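Type 3 secretion system translocon protein SctE (Shigella flexneri, PDB 3U0C) forms, together with IpaC, the pore in the host membrane through which the type III secretion system delivers bacterial effector proteins into target cells. Local coordinates at residues K90-L101 against K188-F199. Sequence-based numbering, arbitrary orientation.
Sequences KNLEFSDKINTL and KSMQLEKEIDSF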
# COMPACT_ATOMS: atom_id res chain seq x y z
N LYS A 90 -14.93 12.72 -15.96
CA LYS A 90 -14.72 11.47 -15.26
C LYS A 90 -13.48 10.79 -15.80
O LYS A 90 -12.59 10.44 -15.04
CB LYS A 90 -15.92 10.53 -15.35
CG LYS A 90 -17.10 10.94 -14.49
CD LYS A 90 -16.70 11.14 -13.02
CE LYS A 90 -16.32 9.84 -12.35
NZ LYS A 90 -16.02 10.04 -10.90
N ASN A 91 -13.44 10.59 -17.11
CA ASN A 91 -12.29 9.97 -17.73
C ASN A 91 -10.95 10.53 -17.24
O ASN A 91 -10.05 9.77 -16.90
CB ASN A 91 -12.37 10.05 -19.25
CG ASN A 91 -13.21 8.93 -19.86
OD1 ASN A 91 -13.11 7.78 -19.45
ND2 ASN A 91 -14.01 9.27 -20.85
N LEU A 92 -10.82 11.86 -17.22
CA LEU A 92 -9.56 12.49 -16.80
C LEU A 92 -9.26 12.24 -15.33
O LEU A 92 -8.12 12.00 -14.94
CB LEU A 92 -9.62 14.00 -17.03
CG LEU A 92 -9.47 14.53 -18.45
CD1 LEU A 92 -9.76 16.03 -18.47
CD2 LEU A 92 -8.09 14.20 -18.99
N GLU A 93 -10.30 12.34 -14.52
CA GLU A 93 -10.23 12.21 -13.08
C GLU A 93 -9.81 10.79 -12.72
O GLU A 93 -8.90 10.58 -11.91
CB GLU A 93 -11.62 12.51 -12.52
CG GLU A 93 -11.80 12.39 -11.03
CD GLU A 93 -13.26 12.35 -10.66
OE1 GLU A 93 -13.94 13.41 -10.78
OE2 GLU A 93 -13.75 11.26 -10.30
N PHE A 94 -10.47 9.82 -13.34
CA PHE A 94 -10.19 8.40 -13.15
C PHE A 94 -8.76 8.05 -13.56
O PHE A 94 -8.07 7.30 -12.86
CB PHE A 94 -11.15 7.57 -14.00
CG PHE A 94 -11.09 6.09 -13.73
CD1 PHE A 94 -11.80 5.54 -12.68
CD2 PHE A 94 -10.37 5.24 -14.55
CE1 PHE A 94 -11.77 4.19 -12.44
CE2 PHE A 94 -10.35 3.89 -14.32
CZ PHE A 94 -11.05 3.36 -13.27
N SER A 95 -8.34 8.58 -14.70
CA SER A 95 -7.00 8.34 -15.18
C SER A 95 -5.95 8.81 -14.17
O SER A 95 -4.99 8.09 -13.89
CB SER A 95 -6.77 9.03 -16.52
OG SER A 95 -5.48 8.74 -17.01
N ASP A 96 -6.14 10.01 -13.63
CA ASP A 96 -5.17 10.58 -12.70
C ASP A 96 -5.09 9.74 -11.44
O ASP A 96 -4.02 9.43 -10.95
CB ASP A 96 -5.52 12.03 -12.33
CG ASP A 96 -5.27 13.01 -13.48
OD1 ASP A 96 -4.41 12.73 -14.35
OD2 ASP A 96 -5.94 14.07 -13.52
N LYS A 97 -6.27 9.37 -10.94
CA LYS A 97 -6.42 8.62 -9.72
C LYS A 97 -5.84 7.21 -9.83
O LYS A 97 -5.15 6.73 -8.91
CB LYS A 97 -7.90 8.56 -9.36
CG LYS A 97 -8.20 7.80 -8.09
CD LYS A 97 -7.54 8.49 -6.90
CE LYS A 97 -7.22 7.52 -5.77
NZ LYS A 97 -6.14 8.10 -4.94
N ILE A 98 -6.14 6.55 -10.93
CA ILE A 98 -5.54 5.25 -11.23
C ILE A 98 -4.01 5.32 -11.24
O ILE A 98 -3.35 4.43 -10.72
CB ILE A 98 -6.02 4.71 -12.58
CG1 ILE A 98 -7.46 4.23 -12.50
CG2 ILE A 98 -5.11 3.60 -13.09
CD1 ILE A 98 -7.78 3.46 -11.30
N ASN A 99 -3.47 6.38 -11.84
CA ASN A 99 -2.02 6.57 -11.91
C ASN A 99 -1.42 6.74 -10.52
O ASN A 99 -0.36 6.19 -10.19
CB ASN A 99 -1.67 7.78 -12.76
CG ASN A 99 -1.85 7.51 -14.24
OD1 ASN A 99 -1.96 6.35 -14.66
ND2 ASN A 99 -1.88 8.58 -15.03
N THR A 100 -2.12 7.50 -9.69
CA THR A 100 -1.72 7.72 -8.33
C THR A 100 -1.79 6.40 -7.54
O THR A 100 -0.80 5.99 -6.92
CB THR A 100 -2.60 8.81 -7.70
OG1 THR A 100 -2.34 10.04 -8.38
CG2 THR A 100 -2.26 8.99 -6.22
N LEU A 101 -2.94 5.73 -7.60
CA LEU A 101 -3.11 4.48 -6.86
C LEU A 101 -2.03 3.49 -7.25
O LEU A 101 -1.43 2.85 -6.40
CB LEU A 101 -4.49 3.87 -7.05
CG LEU A 101 -5.61 4.52 -6.22
CD1 LEU A 101 -7.00 4.23 -6.80
CD2 LEU A 101 -5.54 4.11 -4.76
N LYS A 188 -5.64 0.54 -0.52
CA LYS A 188 -5.52 0.92 -1.92
C LYS A 188 -6.51 0.14 -2.77
O LYS A 188 -7.02 0.65 -3.76
CB LYS A 188 -4.09 0.77 -2.43
CG LYS A 188 -3.11 1.71 -1.73
CD LYS A 188 -3.64 3.13 -1.66
CE LYS A 188 -2.74 4.04 -0.86
NZ LYS A 188 -2.66 3.62 0.59
N SER A 189 -6.80 -1.09 -2.37
CA SER A 189 -7.77 -1.87 -3.12
C SER A 189 -9.20 -1.38 -2.84
O SER A 189 -10.06 -1.44 -3.71
CB SER A 189 -7.61 -3.37 -2.87
OG SER A 189 -8.49 -3.84 -1.87
N MET A 190 -9.43 -0.85 -1.64
CA MET A 190 -10.72 -0.24 -1.33
C MET A 190 -10.91 1.06 -2.09
O MET A 190 -11.97 1.30 -2.65
CB MET A 190 -10.86 0.03 0.17
CG MET A 190 -11.02 -1.22 1.00
SD MET A 190 -10.83 -0.90 2.76
CE MET A 190 -9.24 -1.64 3.12
N GLN A 191 -9.88 1.91 -2.09
CA GLN A 191 -9.94 3.17 -2.82
C GLN A 191 -10.23 2.91 -4.29
O GLN A 191 -10.96 3.67 -4.93
CB GLN A 191 -8.64 3.95 -2.71
CG GLN A 191 -8.32 4.55 -1.35
CD GLN A 191 -7.27 5.65 -1.46
OE1 GLN A 191 -7.34 6.48 -2.35
NE2 GLN A 191 -6.30 5.64 -0.56
N LEU A 192 -9.64 1.84 -4.83
CA LEU A 192 -9.82 1.51 -6.24
C LEU A 192 -11.27 1.14 -6.54
O LEU A 192 -11.84 1.63 -7.50
CB LEU A 192 -8.89 0.37 -6.68
CG LEU A 192 -9.06 -0.06 -8.15
CD1 LEU A 192 -8.95 1.13 -9.09
CD2 LEU A 192 -8.05 -1.13 -8.51
N GLU A 193 -11.84 0.27 -5.71
CA GLU A 193 -13.26 -0.07 -5.82
C GLU A 193 -14.16 1.18 -5.74
O GLU A 193 -15.12 1.30 -6.48
CB GLU A 193 -13.66 -1.07 -4.73
CG GLU A 193 -15.03 -1.69 -4.92
CD GLU A 193 -15.23 -2.94 -4.08
OE1 GLU A 193 -14.58 -3.05 -3.00
OE2 GLU A 193 -16.01 -3.83 -4.49
N LYS A 194 -13.85 2.08 -4.81
CA LYS A 194 -14.60 3.31 -4.63
C LYS A 194 -14.68 4.05 -5.96
O LYS A 194 -15.75 4.44 -6.41
CB LYS A 194 -13.94 4.19 -3.58
CG LYS A 194 -14.84 5.26 -2.95
CD LYS A 194 -14.03 6.25 -2.10
CE LYS A 194 -14.85 7.51 -1.77
NZ LYS A 194 -14.10 8.59 -1.01
N GLU A 195 -13.53 4.25 -6.59
CA GLU A 195 -13.42 4.96 -7.85
C GLU A 195 -14.19 4.26 -8.98
O GLU A 195 -14.88 4.91 -9.76
CB GLU A 195 -11.95 5.15 -8.22
CG GLU A 195 -11.16 6.02 -7.24
CD GLU A 195 -11.64 7.48 -7.24
OE1 GLU A 195 -12.42 7.86 -8.15
OE2 GLU A 195 -11.23 8.25 -6.34
N ILE A 196 -14.08 2.95 -9.05
CA ILE A 196 -14.78 2.18 -10.06
C ILE A 196 -16.29 2.31 -9.89
O ILE A 196 -17.03 2.45 -10.86
CB ILE A 196 -14.40 0.68 -10.03
CG1 ILE A 196 -12.97 0.48 -10.53
CG2 ILE A 196 -15.38 -0.13 -10.86
CD1 ILE A 196 -12.86 0.23 -12.02
N ASP A 197 -16.75 2.28 -8.64
CA ASP A 197 -18.18 2.30 -8.35
C ASP A 197 -18.81 3.66 -8.61
O ASP A 197 -20.03 3.76 -8.79
CB ASP A 197 -18.44 1.89 -6.90
CG ASP A 197 -18.28 0.40 -6.66
OD1 ASP A 197 -18.22 -0.37 -7.64
OD2 ASP A 197 -18.22 0.01 -5.48
N SER A 198 -18.01 4.70 -8.64
CA SER A 198 -18.56 6.02 -8.85
C SER A 198 -18.21 6.56 -10.24
O SER A 198 -18.40 7.74 -10.51
CB SER A 198 -18.06 6.98 -7.78
OG SER A 198 -16.80 7.51 -8.13
N PHE A 199 -17.69 5.69 -11.10
CA PHE A 199 -17.27 6.15 -12.42
C PHE A 199 -18.44 6.76 -13.20
O PHE A 199 -19.51 6.18 -13.25
CB PHE A 199 -16.62 5.03 -13.24
CG PHE A 199 -16.09 5.49 -14.57
CD1 PHE A 199 -14.96 6.29 -14.63
CD2 PHE A 199 -16.73 5.15 -15.75
CE1 PHE A 199 -14.47 6.72 -15.83
CE2 PHE A 199 -16.24 5.59 -16.97
CZ PHE A 199 -15.11 6.37 -17.01
O HOH W 1 -14.80 7.71 -10.43
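Helix segments 90-101 and 188-197 run almost antiparallel, at 170°, with axes 10.8 Å apart at their closest, so that Lys90 lies opposite Phe199 and Leu101 opposite Lys188. Phe199, just past the end of its helix, turns the edge of its ring toward the face of Phe94 in a T-shaped stack, with centroids 5.2 Å apart and planes at 71°. Phe94 reaches this position with its CG anti to the backbone N (chi1 -171°), and its ring edge also meets Ile196, CZ of Phe94 lying 3.8 Å from CD1 of Ile196. Beyond CZ of Phe199, in the plane of that ring, sits OD1 of Asn91.

Farther along, the methyl tips of Ile98 and Leu192 press tightly together (CD1 to CD1 3.4 Å). Leu101 sets its CD1 against the backbone of Leu192 and its CD2 against CB of Gln191 and CD of Lys188. On the polar flank, Lys97, kinked at chi2, lays its CG against the carboxylate of Glu195, while its NZ makes a weak hydrogen bond to Gln191 OE1; the amide nitrogen of Gln191 is held by Asp187. Lys90, bent at chi2 and chi3, curls forward along its own helix to Glu93 in a salt bridge (NZ to OE2 2.6 Å) and donates directly, though weakly, to Ser198 O as well as to a water that bridges to Glu195 O and Ser198 OG. This lysine probably eases the proximity of the Glu93 and Glu195 carboxylates.

An apolar seam flanked by polar and charged side chains is characteristic of an antiparallel coiled coil, here joining helices 71-141 and 150-197 in the N-terminal domain of the translocator.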